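Local coordinates for nitroalkane oxidase (Podospora anserina, PDB 3MKH), which oxidises nitroalkanes to aldehydes or ketones with FAD and molecular oxygen, releasing nitrite and hydrogen peroxide, by way of a carbanion intermediate, at residues A[84-87]-A[88-92]; A[291-294]-A[295-299]; A[305-308]-A[309-312]. One frame throughout, in Å; residues are numbered along the deposited sequence.

Contact 1 (A[84-87]-A[88-92]); sequences ECYS and VEPSA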
ATOM      1  N   GLU A  84     -15.624 -18.135  13.089  1.00 20.59           N
ATOM      2  CA  GLU A  84     -15.934 -19.430  12.527  1.00 22.04           C
ATOM      3  C   GLU A  84     -17.111 -19.341  11.534  1.00 23.55           C
ATOM      4  O   GLU A  84     -17.038 -19.878  10.428  1.00 22.27           O
ATOM      5  CB  GLU A  84     -16.228 -20.445  13.646  1.00 21.69           C
ATOM      6  CG  GLU A  84     -16.648 -21.833  13.127  1.00 24.01           C
ATOM      7  CD  GLU A  84     -15.582 -22.500  12.249  1.00 23.31           C
ATOM      8  OE1 GLU A  84     -14.375 -22.168  12.363  1.00 23.96           O
ATOM      9  OE2 GLU A  84     -15.957 -23.370  11.447  1.00 26.56           O
ATOM     10  N   CYS A  85     -18.191 -18.667  11.925  1.00 20.95           N
ATOM     11  CA  CYS A  85     -19.363 -18.583  11.049  1.00 24.80           C
ATOM     12  C   CYS A  85     -19.048 -17.889   9.733  1.00 23.44           C
ATOM     13  O   CYS A  85     -19.453 -18.362   8.665  1.00 24.49           O
ATOM     14  CB  CYS A  85     -20.541 -17.897  11.744  1.00 21.48           C
ATOM     15  SG  CYS A  85     -21.220 -18.881  13.070  1.00 24.85           S
ATOM     16  N   TYR A  86     -18.312 -16.786   9.803  1.00 21.14           N
ATOM     17  CA  TYR A  86     -17.925 -16.068   8.601  1.00 22.20           C
ATOM     18  C   TYR A  86     -16.939 -16.814   7.712  1.00 26.24           C
ATOM     19  O   TYR A  86     -16.897 -16.590   6.499  1.00 25.30           O
ATOM     20  CB  TYR A  86     -17.420 -14.647   8.915  1.00 24.13           C
ATOM     21  CG  TYR A  86     -18.442 -13.612   8.541  1.00 22.71           C
ATOM     22  CD1 TYR A  86     -19.692 -13.614   9.149  1.00 23.49           C
ATOM     23  CD2 TYR A  86     -18.191 -12.672   7.553  1.00 22.02           C
ATOM     24  CE1 TYR A  86     -20.657 -12.700   8.809  1.00 22.90           C
ATOM     25  CE2 TYR A  86     -19.172 -11.738   7.191  1.00 19.25           C
ATOM     26  CZ  TYR A  86     -20.396 -11.768   7.835  1.00 21.89           C
ATOM     27  OH  TYR A  86     -21.385 -10.867   7.525  1.00 25.05           O
ATOM     28  N   SER A  87     -16.153 -17.709   8.295  1.00 20.97           N
ATOM     29  CA  SER A  87     -15.239 -18.487   7.484  1.00 21.06           C
ATOM     30  C   SER A  87     -16.023 -19.516   6.674  1.00 22.86           C
ATOM     31  O   SER A  87     -15.494 -20.109   5.741  1.00 22.52           O
ATOM     32  CB  SER A  87     -14.187 -19.190   8.356  1.00 24.28           C
ATOM     33  OG  SER A  87     -14.724 -20.350   8.984  1.00 24.44           O
ATOM     34  N   VAL A  88     -17.284 -19.724   7.036  1.00 23.07           N
ATOM     35  CA  VAL A  88     -18.083 -20.782   6.423  1.00 25.64           C
ATOM     36  C   VAL A  88     -19.237 -20.276   5.560  1.00 22.22           C
ATOM     37  O   VAL A  88     -19.365 -20.672   4.413  1.00 24.22           O
ATOM     38  CB  VAL A  88     -18.651 -21.763   7.482  1.00 24.10           C
ATOM     39  CG1 VAL A  88     -19.644 -22.727   6.839  1.00 23.86           C
ATOM     40  CG2 VAL A  88     -17.518 -22.536   8.165  1.00 27.02           C
ATOM     41  N   GLU A  89     -20.085 -19.415   6.111  1.00 24.74           N
ATOM     42  CA  GLU A  89     -21.240 -18.912   5.357  1.00 23.83           C
ATOM     43  C   GLU A  89     -21.642 -17.549   5.895  1.00 20.49           C
ATOM     44  O   GLU A  89     -22.458 -17.439   6.822  1.00 23.63           O
ATOM     45  CB  GLU A  89     -22.405 -19.931   5.373  1.00 21.58           C
ATOM     46  CG  GLU A  89     -23.804 -19.377   5.034  1.00 22.68           C
ATOM     47  CD  GLU A  89     -23.858 -18.642   3.717  1.00 23.00           C
ATOM     48  OE1 GLU A  89     -22.979 -18.869   2.856  1.00 26.10           O
ATOM     49  OE2 GLU A  89     -24.785 -17.825   3.538  1.00 23.35           O
ATOM     50  N   PRO A  90     -21.039 -16.490   5.336  1.00 21.25           N
ATOM     51  CA  PRO A  90     -21.271 -15.127   5.842  1.00 19.83           C
ATOM     52  C   PRO A  90     -22.729 -14.663   5.766  1.00 20.36           C
ATOM     53  O   PRO A  90     -23.185 -14.004   6.690  1.00 20.53           O
ATOM     54  CB  PRO A  90     -20.417 -14.258   4.918  1.00 18.00           C
ATOM     55  CG  PRO A  90     -19.315 -15.181   4.429  1.00 23.24           C
ATOM     56  CD  PRO A  90     -19.939 -16.555   4.354  1.00 22.26           C
ATOM     57  N   SER A  91     -23.435 -14.963   4.678  1.00 18.75           N
ATOM     58  CA  SER A  91     -24.752 -14.362   4.470  1.00 18.91           C
ATOM     59  C   SER A  91     -25.787 -14.828   5.504  1.00 18.76           C
ATOM     60  O   SER A  91     -26.424 -14.006   6.172  1.00 16.83           O
ATOM     61  CB  SER A  91     -25.250 -14.599   3.036  1.00 19.94           C
ATOM     62  OG  SER A  91     -26.501 -13.957   2.833  1.00 20.92           O
ATOM     63  N   ALA A  92     -25.945 -16.141   5.647  1.00 18.46           N
ATOM     64  CA  ALA A  92     -26.896 -16.666   6.620  1.00 19.97           C
ATOM     65  C   ALA A  92     -26.448 -16.305   8.034  1.00 20.92           C
ATOM     66  O   ALA A  92     -27.278 -16.074   8.915  1.00 19.23           O
ATOM     67  CB  ALA A  92     -27.053 -18.173   6.471  1.00 19.88           C
TER

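Contact 2 (A[291-294]-A[295-299]); sequences AALK and FAKED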
ATOM      1  N   ALA A 291      -8.703 -21.580   1.267  1.00 22.93           N
ATOM      2  CA  ALA A 291      -9.081 -21.961  -0.094  1.00 22.04           C
ATOM      3  C   ALA A 291      -7.896 -21.874  -1.073  1.00 24.00           C
ATOM      4  O   ALA A 291      -7.737 -22.726  -1.947  1.00 25.06           O
ATOM      5  CB  ALA A 291     -10.258 -21.116  -0.578  1.00 20.41           C
ATOM      6  N   ALA A 292      -7.064 -20.856  -0.915  1.00 22.96           N
ATOM      7  CA  ALA A 292      -5.866 -20.710  -1.754  1.00 23.39           C
ATOM      8  C   ALA A 292      -4.820 -21.792  -1.459  1.00 25.36           C
ATOM      9  O   ALA A 292      -4.200 -22.344  -2.380  1.00 25.64           O
ATOM     10  CB  ALA A 292      -5.254 -19.311  -1.587  1.00 23.29           C
ATOM     11  N   LEU A 293      -4.628 -22.092  -0.179  1.00 23.04           N
ATOM     12  CA  LEU A 293      -3.693 -23.138   0.232  1.00 24.32           C
ATOM     13  C   LEU A 293      -4.164 -24.487  -0.294  1.00 27.60           C
ATOM     14  O   LEU A 293      -3.371 -25.286  -0.779  1.00 31.66           O
ATOM     15  CB  LEU A 293      -3.551 -23.178   1.761  1.00 26.15           C
ATOM     16  CG  LEU A 293      -2.453 -24.074   2.342  1.00 30.35           C
ATOM     17  CD1 LEU A 293      -1.083 -23.557   1.953  1.00 32.51           C
ATOM     18  CD2 LEU A 293      -2.572 -24.122   3.863  1.00 28.60           C
ATOM     19  N   LYS A 294      -5.467 -24.731  -0.215  1.00 27.60           N
ATOM     20  CA  LYS A 294      -6.051 -25.957  -0.747  1.00 27.21           C
ATOM     21  C   LYS A 294      -5.792 -26.083  -2.253  1.00 36.49           C
ATOM     22  O   LYS A 294      -5.378 -27.134  -2.744  1.00 34.57           O
ATOM     23  CB  LYS A 294      -7.553 -25.979  -0.473  1.00 30.13           C
ATOM     24  CG  LYS A 294      -8.258 -27.278  -0.874  1.00 38.58           C
ATOM     25  CD  LYS A 294      -9.674 -27.309  -0.280  1.00 46.91           C
ATOM     26  CE  LYS A 294     -10.271 -28.716  -0.263  1.00 54.13           C
ATOM     27  NZ  LYS A 294     -10.495 -29.248  -1.633  1.00 56.94           N
ATOM     28  N   PHE A 295      -6.054 -25.005  -2.980  1.00 31.16           N
ATOM     29  CA  PHE A 295      -5.803 -24.951  -4.414  1.00 34.06           C
ATOM     30  C   PHE A 295      -4.321 -25.219  -4.700  1.00 31.52           C
ATOM     31  O   PHE A 295      -3.984 -26.017  -5.565  1.00 36.95           O
ATOM     32  CB  PHE A 295      -6.260 -23.586  -4.948  1.00 28.54           C
ATOM     33  CG  PHE A 295      -5.970 -23.351  -6.404  1.00 26.49           C
ATOM     34  CD1 PHE A 295      -4.790 -22.735  -6.797  1.00 28.95           C
ATOM     35  CD2 PHE A 295      -6.891 -23.697  -7.368  1.00 31.69           C
ATOM     36  CE1 PHE A 295      -4.520 -22.494  -8.135  1.00 28.87           C
ATOM     37  CE2 PHE A 295      -6.636 -23.460  -8.703  1.00 32.30           C
ATOM     38  CZ  PHE A 295      -5.449 -22.852  -9.087  1.00 33.20           C
ATOM     39  N   ALA A 296      -3.435 -24.586  -3.944  1.00 33.23           N
ATOM     40  CA  ALA A 296      -2.001 -24.763  -4.157  1.00 33.86           C
ATOM     41  C   ALA A 296      -1.527 -26.187  -3.878  1.00 43.56           C
ATOM     42  O   ALA A 296      -0.671 -26.724  -4.596  1.00 41.35           O
ATOM     43  CB  ALA A 296      -1.212 -23.787  -3.316  1.00 35.59           C
ATOM     44  N   LYS A 297      -2.054 -26.792  -2.819  1.00 36.20           N
ATOM     45  CA  LYS A 297      -1.580 -28.119  -2.433  1.00 42.33           C
ATOM     46  C   LYS A 297      -2.091 -29.216  -3.371  1.00 46.68           C
ATOM     47  O   LYS A 297      -1.548 -30.320  -3.396  1.00 50.90           O
ATOM     48  CB  LYS A 297      -1.882 -28.415  -0.957  1.00 38.11           C
ATOM     49  CG  LYS A 297      -1.011 -27.571   0.011  1.00 41.78           C
ATOM     50  CD  LYS A 297      -1.148 -27.984   1.488  1.00 41.99           C
ATOM     51  CE  LYS A 297      -0.225 -27.151   2.410  1.00 43.19           C
ATOM     52  NZ  LYS A 297       0.989 -27.878   2.953  1.00 33.44           N
ATOM     53  N   GLU A 298      -3.103 -28.906  -4.174  1.00 45.17           N
ATOM     54  CA  GLU A 298      -3.642 -29.905  -5.091  1.00 41.42           C
ATOM     55  C   GLU A 298      -3.478 -29.539  -6.575  1.00 47.28           C
ATOM     56  O   GLU A 298      -3.843 -30.323  -7.448  1.00 51.57           O
ATOM     57  CB  GLU A 298      -5.111 -30.172  -4.781  1.00 46.29           C
ATOM     58  CG  GLU A 298      -6.063 -29.182  -5.426  1.00 49.22           C
ATOM     59  CD  GLU A 298      -7.524 -29.421  -5.041  1.00 59.26           C
ATOM     60  OE1 GLU A 298      -7.793 -29.890  -3.906  1.00 53.62           O
ATOM     61  OE2 GLU A 298      -8.406 -29.128  -5.879  1.00 63.68           O
ATOM     62  N   ASP A 299      -2.924 -28.360  -6.859  1.00 45.83           N
ATOM     63  CA  ASP A 299      -2.802 -27.881  -8.245  1.00 44.49           C
ATOM     64  C   ASP A 299      -1.492 -27.109  -8.488  1.00 47.16           C
ATOM     65  O   ASP A 299      -1.361 -25.946  -8.090  1.00 40.91           O
ATOM     66  CB  ASP A 299      -4.023 -27.010  -8.609  1.00 42.46           C
ATOM     67  CG  ASP A 299      -4.140 -26.734 -10.107  1.00 44.29           C
ATOM     68  OD1 ASP A 299      -3.099 -26.549 -10.776  1.00 44.73           O
ATOM     69  OD2 ASP A 299      -5.284 -26.685 -10.613  1.00 44.81           O
TER

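Contact 3 (A[305-308]-A[309-312]); sequences VPLL and ERQA. With FAD (flavin-adenine dinucleotide), chain H.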
ATOM      1  N   VAL A 305       7.374 -28.056 -10.424  1.00 49.61           N
ATOM      2  CA  VAL A 305       7.379 -28.101  -8.964  1.00 53.98           C
ATOM      3  C   VAL A 305       5.979 -27.792  -8.433  1.00 51.91           C
ATOM      4  O   VAL A 305       5.115 -27.329  -9.184  1.00 48.66           O
ATOM      5  CB  VAL A 305       8.394 -27.097  -8.364  1.00 53.98           C
ATOM      6  CG1 VAL A 305       9.828 -27.488  -8.726  1.00 55.16           C
ATOM      7  CG2 VAL A 305       8.084 -25.683  -8.831  1.00 52.50           C
ATOM      8  N   PRO A 306       5.741 -28.071  -7.142  1.00 54.02           N
ATOM      9  CA  PRO A 306       4.468 -27.703  -6.507  1.00 50.61           C
ATOM     10  C   PRO A 306       4.226 -26.198  -6.593  1.00 40.34           C
ATOM     11  O   PRO A 306       5.189 -25.425  -6.642  1.00 45.57           O
ATOM     12  CB  PRO A 306       4.677 -28.109  -5.046  1.00 51.06           C
ATOM     13  CG  PRO A 306       5.710 -29.188  -5.099  1.00 55.77           C
ATOM     14  CD  PRO A 306       6.617 -28.832  -6.232  1.00 53.88           C
ATOM     15  N   LEU A 307       2.965 -25.784  -6.615  1.00 42.17           N
ATOM     16  CA  LEU A 307       2.652 -24.365  -6.717  1.00 40.93           C
ATOM     17  C   LEU A 307       3.273 -23.577  -5.553  1.00 37.64           C
ATOM     18  O   LEU A 307       3.721 -22.447  -5.731  1.00 37.08           O
ATOM     19  CB  LEU A 307       1.137 -24.127  -6.842  1.00 39.09           C
ATOM     20  CG  LEU A 307       0.708 -22.689  -7.186  1.00 37.42           C
ATOM     21  CD1 LEU A 307       1.343 -22.233  -8.497  1.00 34.36           C
ATOM     22  CD2 LEU A 307      -0.808 -22.541  -7.250  1.00 33.40           C
ATOM     23  N   LEU A 308       3.342 -24.179  -4.370  1.00 40.93           N
ATOM     24  CA  LEU A 308       3.947 -23.488  -3.229  1.00 37.86           C
ATOM     25  C   LEU A 308       5.455 -23.258  -3.377  1.00 44.80           C
ATOM     26  O   LEU A 308       6.044 -22.480  -2.622  1.00 40.27           O
ATOM     27  CB  LEU A 308       3.624 -24.184  -1.901  1.00 42.99           C
ATOM     28  CG  LEU A 308       2.363 -23.708  -1.166  1.00 41.43           C
ATOM     29  CD1 LEU A 308       2.111 -24.552   0.072  1.00 39.10           C
ATOM     30  CD2 LEU A 308       2.453 -22.222  -0.808  1.00 33.99           C
ATOM     31  N   GLU A 309       6.084 -23.896  -4.362  1.00 40.76           N
ATOM     32  CA  GLU A 309       7.510 -23.662  -4.556  1.00 41.66           C
ATOM     33  C   GLU A 309       7.840 -22.406  -5.351  1.00 44.17           C
ATOM     34  O   GLU A 309       9.000 -21.992  -5.410  1.00 45.09           O
ATOM     35  CB  GLU A 309       8.224 -24.897  -5.103  1.00 49.72           C
ATOM     36  CG  GLU A 309       8.638 -25.855  -3.989  1.00 55.11           C
ATOM     37  CD  GLU A 309       9.400 -27.063  -4.493  1.00 62.78           C
ATOM     38  OE1 GLU A 309      10.376 -26.878  -5.261  1.00 61.11           O
ATOM     39  OE2 GLU A 309       9.020 -28.193  -4.112  1.00 62.96           O
ATOM     40  N   ARG A 310       6.819 -21.784  -5.932  1.00 41.91           N
ATOM     41  CA  ARG A 310       6.998 -20.487  -6.570  1.00 41.60           C
ATOM     42  C   ARG A 310       7.074 -19.406  -5.506  1.00 39.68           C
ATOM     43  O   ARG A 310       6.088 -19.151  -4.811  1.00 40.57           O
ATOM     44  CB  ARG A 310       5.823 -20.194  -7.509  1.00 39.35           C
ATOM     45  CG  ARG A 310       5.417 -21.372  -8.374  1.00 43.46           C
ATOM     46  CD  ARG A 310       6.510 -21.693  -9.374  1.00 43.28           C
ATOM     47  NE  ARG A 310       6.210 -22.870 -10.184  1.00 47.51           N
ATOM     48  CZ  ARG A 310       7.053 -23.386 -11.079  1.00 48.59           C
ATOM     49  NH1 ARG A 310       8.248 -22.826 -11.266  1.00 45.62           N
ATOM     50  NH2 ARG A 310       6.706 -24.460 -11.776  1.00 46.96           N
ATOM     51  N   GLN A 311       8.230 -18.758  -5.379  1.00 40.38           N
ATOM     52  CA  GLN A 311       8.376 -17.665  -4.425  1.00 39.73           C
ATOM     53  C   GLN A 311       7.224 -16.659  -4.529  1.00 43.07           C
ATOM     54  O   GLN A 311       6.796 -16.095  -3.517  1.00 32.76           O
ATOM     55  CB  GLN A 311       9.713 -16.928  -4.604  1.00 44.91           C
ATOM     56  CG  GLN A 311      10.929 -17.662  -4.043  1.00 50.67           C
ATOM     57  CD  GLN A 311      12.164 -16.774  -3.911  1.00 52.70           C
ATOM     58  OE1 GLN A 311      13.156 -17.170  -3.293  1.00 55.71           O
ATOM     59  NE2 GLN A 311      12.105 -15.569  -4.480  1.00 48.30           N
ATOM     60  N   ALA A 312       6.744 -16.429  -5.753  1.00 37.27           N
ATOM     61  CA  ALA A 312       5.719 -15.415  -5.993  1.00 40.70           C
ATOM     62  C   ALA A 312       4.411 -15.792  -5.306  1.00 31.89           C
ATOM     63  O   ALA A 312       3.832 -14.989  -4.584  1.00 31.15           O
ATOM     64  CB  ALA A 312       5.492 -15.220  -7.484  1.00 37.79           C
TER
HETATM   65  PA  FAD H 500      -1.937 -20.053 -14.519  0.73 33.47           P
HETATM   66  O1A FAD H 500      -1.104 -21.082 -15.136  0.73 32.27           O
HETATM   67  O2A FAD H 500      -3.374 -20.305 -14.377  0.73 32.68           O
HETATM   68  O5B FAD H 500      -1.289 -19.682 -13.073  0.73 37.17           O
HETATM   69  C5B FAD H 500      -2.114 -19.238 -11.984  0.73 31.80           C
HETATM   70  C4B FAD H 500      -1.312 -18.718 -10.770  0.73 27.71           C
HETATM   71  O4B FAD H 500      -0.339 -19.711 -10.377  0.73 38.17           O
HETATM   72  C3B FAD H 500      -0.516 -17.463 -11.115  0.73 35.02           C
HETATM   73  O3B FAD H 500      -1.292 -16.296 -10.832  0.73 30.25           O
HETATM   74  C2B FAD H 500       0.687 -17.542 -10.174  0.73 33.39           C
HETATM   75  O2B FAD H 500       0.380 -16.952  -8.917  0.73 30.05           O
HETATM   76  C1B FAD H 500       0.902 -19.043  -9.973  0.73 36.62           C
HETATM   77  N9A FAD H 500       2.071 -19.519 -10.781  0.73 42.14           N
HETATM   78  C8A FAD H 500       2.052 -20.493 -11.686  0.73 37.12           C
HETATM   79  N7A FAD H 500       3.269 -20.647 -12.200  0.73 40.39           N
HETATM   80  C5A FAD H 500       4.078 -19.772 -11.618  0.73 40.85           C
HETATM   81  C6A FAD H 500       5.433 -19.476 -11.746  0.73 44.45           C
HETATM   82  N6A FAD H 500       6.216 -20.133 -12.603  0.73 34.79           N
HETATM   83  N1A FAD H 500       5.948 -18.506 -10.985  0.73 41.31           N
HETATM   84  C2A FAD H 500       5.190 -17.843 -10.128  0.73 43.59           C
HETATM   85  N3A FAD H 500       3.900 -18.100  -9.984  0.73 40.68           N
HETATM   86  C4A FAD H 500       3.316 -19.055 -10.716  0.73 41.69           C
HETATM   87  N1  FAD H 500      -6.777 -17.162 -22.781  0.73 29.77           N
HETATM   88  C2  FAD H 500      -6.523 -17.328 -24.139  0.73 26.65           C
HETATM   89  O2  FAD H 500      -5.787 -18.234 -24.505  0.73 31.27           O
HETATM   90  N3  FAD H 500      -7.105 -16.469 -25.073  0.73 27.63           N
HETATM   91  C4  FAD H 500      -7.946 -15.443 -24.649  0.73 29.71           C
HETATM   92  O4  FAD H 500      -8.459 -14.691 -25.472  0.73 29.50           O
HETATM   93  C4X FAD H 500      -8.197 -15.279 -23.293  0.73 30.48           C
HETATM   94  N5  FAD H 500      -9.036 -14.255 -22.847  0.73 32.65           N
HETATM   95  C5X FAD H 500      -9.564 -14.329 -21.557  0.73 29.19           C
HETATM   96  C6  FAD H 500     -10.657 -13.551 -21.206  0.73 29.37           C
HETATM   97  C7  FAD H 500     -11.181 -13.626 -19.925  0.73 29.30           C
HETATM   98  C7M FAD H 500     -12.383 -12.772 -19.534  0.73 27.61           C
HETATM   99  C8  FAD H 500     -10.604 -14.477 -18.996  0.73 31.23           C
HETATM  100  C8M FAD H 500     -11.178 -14.566 -17.583  0.73 30.59           C
HETATM  101  C9  FAD H 500      -9.509 -15.257 -19.348  0.73 29.13           C
HETATM  102  C9A FAD H 500      -8.984 -15.182 -20.631  0.73 28.00           C
HETATM  103  N10 FAD H 500      -7.883 -15.961 -21.005  0.73 32.51           N
HETATM  104  C10 FAD H 500      -7.616 -16.135 -22.363  0.73 30.76           C
HETATM  105  C1' FAD H 500      -7.010 -16.596 -19.990  0.73 30.14           C
HETATM  106  C2' FAD H 500      -6.026 -15.580 -19.408  0.73 33.73           C
HETATM  107  O2' FAD H 500      -5.216 -15.050 -20.453  0.73 37.97           O
HETATM  108  C3' FAD H 500      -5.146 -16.169 -18.288  0.73 33.54           C
HETATM  109  O3' FAD H 500      -4.254 -15.162 -17.815  0.73 32.15           O
HETATM  110  C4' FAD H 500      -4.319 -17.380 -18.725  0.73 31.19           C
HETATM  111  O4' FAD H 500      -5.124 -18.547 -18.706  0.73 28.89           O
HETATM  112  C5' FAD H 500      -3.158 -17.592 -17.755  0.73 35.64           C
HETATM  113  O5' FAD H 500      -3.624 -17.598 -16.403  0.73 35.68           O
HETATM  114  P   FAD H 500      -2.611 -17.407 -15.183  0.73 36.70           P
HETATM  115  O1P FAD H 500      -1.780 -16.217 -15.452  0.73 32.54           O
HETATM  116  O2P FAD H 500      -3.373 -17.495 -13.933  0.73 28.61           O
HETATM  117  O3P FAD H 500      -1.702 -18.712 -15.336  0.73 29.73           O
HETATM  118  O   HOH W   1       4.237 -24.842 -10.087  1.00 46.47           O

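Contact 1 (A[84-87]-A[88-92])
Pro90 lies against the ring of Tyr86 where the chain leaves helix 75-88 and turns at once into helix 90-109. The apolar part of the contact is this CH-pi pair: Pro90 CB stands over one face of the phenol, 3.8 Å from the ring centroid and 16° off the normal, displaced toward the rim near Tyr86 CE2. On the same proline, CG rests against the carbonyl oxygen Tyr86 O. With chi1 at -105°, away from a staggered value, the tyrosine side chain reaches along the start of the next helix, and its hydroxyl hydrogen-bonds to His235. A smaller contact sets Val88 CG2 3.7 Å from Glu84 OE2, a carboxylate whose other oxygen, OE1, forms a salt bridge with Arg286.

Backbone bonds shape the turn between the helices. Cys85 O takes two donors: Glu89 N at 2.8 Å, nearly in line with the carbonyl bond, and Val88 N at 3.0 Å, well above the carbonyl plane. One oxygen therefore grips the amides of both Val88 and Glu89.

Two side chains bond back to the backbone. Ser87 OG turns back onto Glu84 O, 2.8 Å away; its chi1 of 78° sets the hydroxyl between N and the carbonyl carbon, within reach of the preceding turn. Glu89 is the N-cap of the second helix, its OE2 accepting from Ala92 N at 2.9 Å on the anti side and somewhat out of the carboxylate plane, while Tyr33 also hydrogen-bonds to OE2.

Leu284 of helix 262-298 and Thr391 touch both Tyr86 and Pro90. This is a tight helix-to-helix corner in the N-terminal helical domain of the acyl-CoA dehydrogenase fold, with an N-capping glutamate and the Tyr86 side chain about 7 Å from FAD.

Contact 2 (A[291-294]-A[295-299])
Ala291 O and Phe295 N, 3.0 Å apart, begin a run of i to i+4 hydrogen bonds through the last turns of helix 262-298, a long helix of the C-terminal acyl-CoA dehydrogenase domain. Ala292 O accepts from Ala296 N and Leu293 O from Lys297 N, both with angles above 150°. The next bond, Glu298 N to Lys294 O, is weak at 3.2 Å and 128°: the helical bonding slackens here, and Asp299 is the first residue to leave helical angles.

Phe295, with CG trans to the backbone nitrogen (chi1 176°), packs on Val374 and Arg301, both FAD-binding residues; Ala292 O lies near the ring plane at its edge.

On another side of the helix, Leu293 and Lys297 run side by side in the same direction. The leucine meets the aliphatic part of the lysine, Leu293 CD1 being 3.7 Å from Lys297 CE, while the ammonium group beyond hydrogen-bonds to Met414 O of the second subunit. Tyr419 of that subunit packs on Leu293, which makes this flank part of the tetramer interface.

The remaining pair is exposed. Lys294 bends only at its last torsion, and Glu298, extended beyond CG, crosses it obliquely. Their salt bridge is a long one, with Lys294 NZ 3.6 Å from Glu298 OE1.

Contact 3 (A[305-308]-A[309-312])
Val305 and Arg310 meet in a local contact round a turn, where the loop after helix 262-298 passes through a short 3-10 segment into helix 311-340. Two backbone bonds shape the turn, each spanning three residues: Glu309 N to Pro306 O at 2.9 Å, and Arg310 N to Leu307 O at 3.2 Å.

The central feature is the Arg310 guanidinium, sandwiched between a valine methyl and the adenine amino group. Val305 CG2 comes over the middle of one face, 3.4 Å from Arg310 CZ, and the adenine amino nitrogen FAD N6A lies over the opposite face, toward the rim. A bend at chi2 (-67°) carries the arginine chain across the adenine, bringing Arg310 CD to 3.4 Å from FAD C6A. This is the adenine end of the FAD pocket in an acyl-CoA dehydrogenase tetramer, built here at a subunit boundary: Arg310 NH2 makes a salt bridge with Glu145 of the third subunit, and Ser135 of the same subunit hydrogen-bonds to the FAD. In the guanidinium plane, a water accepts from Arg310 NE at 2.8 Å and donates to Val305 O, linking the group to the loop backbone. A leucine in place of Arg310 is likely to leave Glu145 without this countercharge, the water without its NE donor, and the adenine amino group without a cationic plane beneath it.

Leu307 CD1 packs on the ribose, 3.5 Å from FAD C1B, and Ala312 CB touches the adenine at FAD C2A. The Glu309 side chain, extended beyond CG, lays its carboxylate against the loop: OE1 lies by Val305 CG1, and OE2 is 3.3 Å from Pro306 CD.

In the fold
Contacts 2 and 3 are neighbours, their centres 11 Å apart, and pack through apolar side chains: Phe295 CE1 is 3.8 Å from Leu307 CD2, and Leu293 CD1 is 3.8 Å from Leu308 CD1. Together they join the end of helix 262-298 to the start of helix 311-340, and both touch the second subunit. Contact 3 lines the adenine half of an FAD site completed by the third subunit, with Phe295 of contact 2 about 6 Å from that FAD. Contact 1, centred 20 Å from contact 2 and 30 Å from contact 3, lies by another FAD: its Tyr86 side chain is about 5 Å from that of FAD-binding Phe398, whose neighbour Asp399 is the inferred proton acceptor.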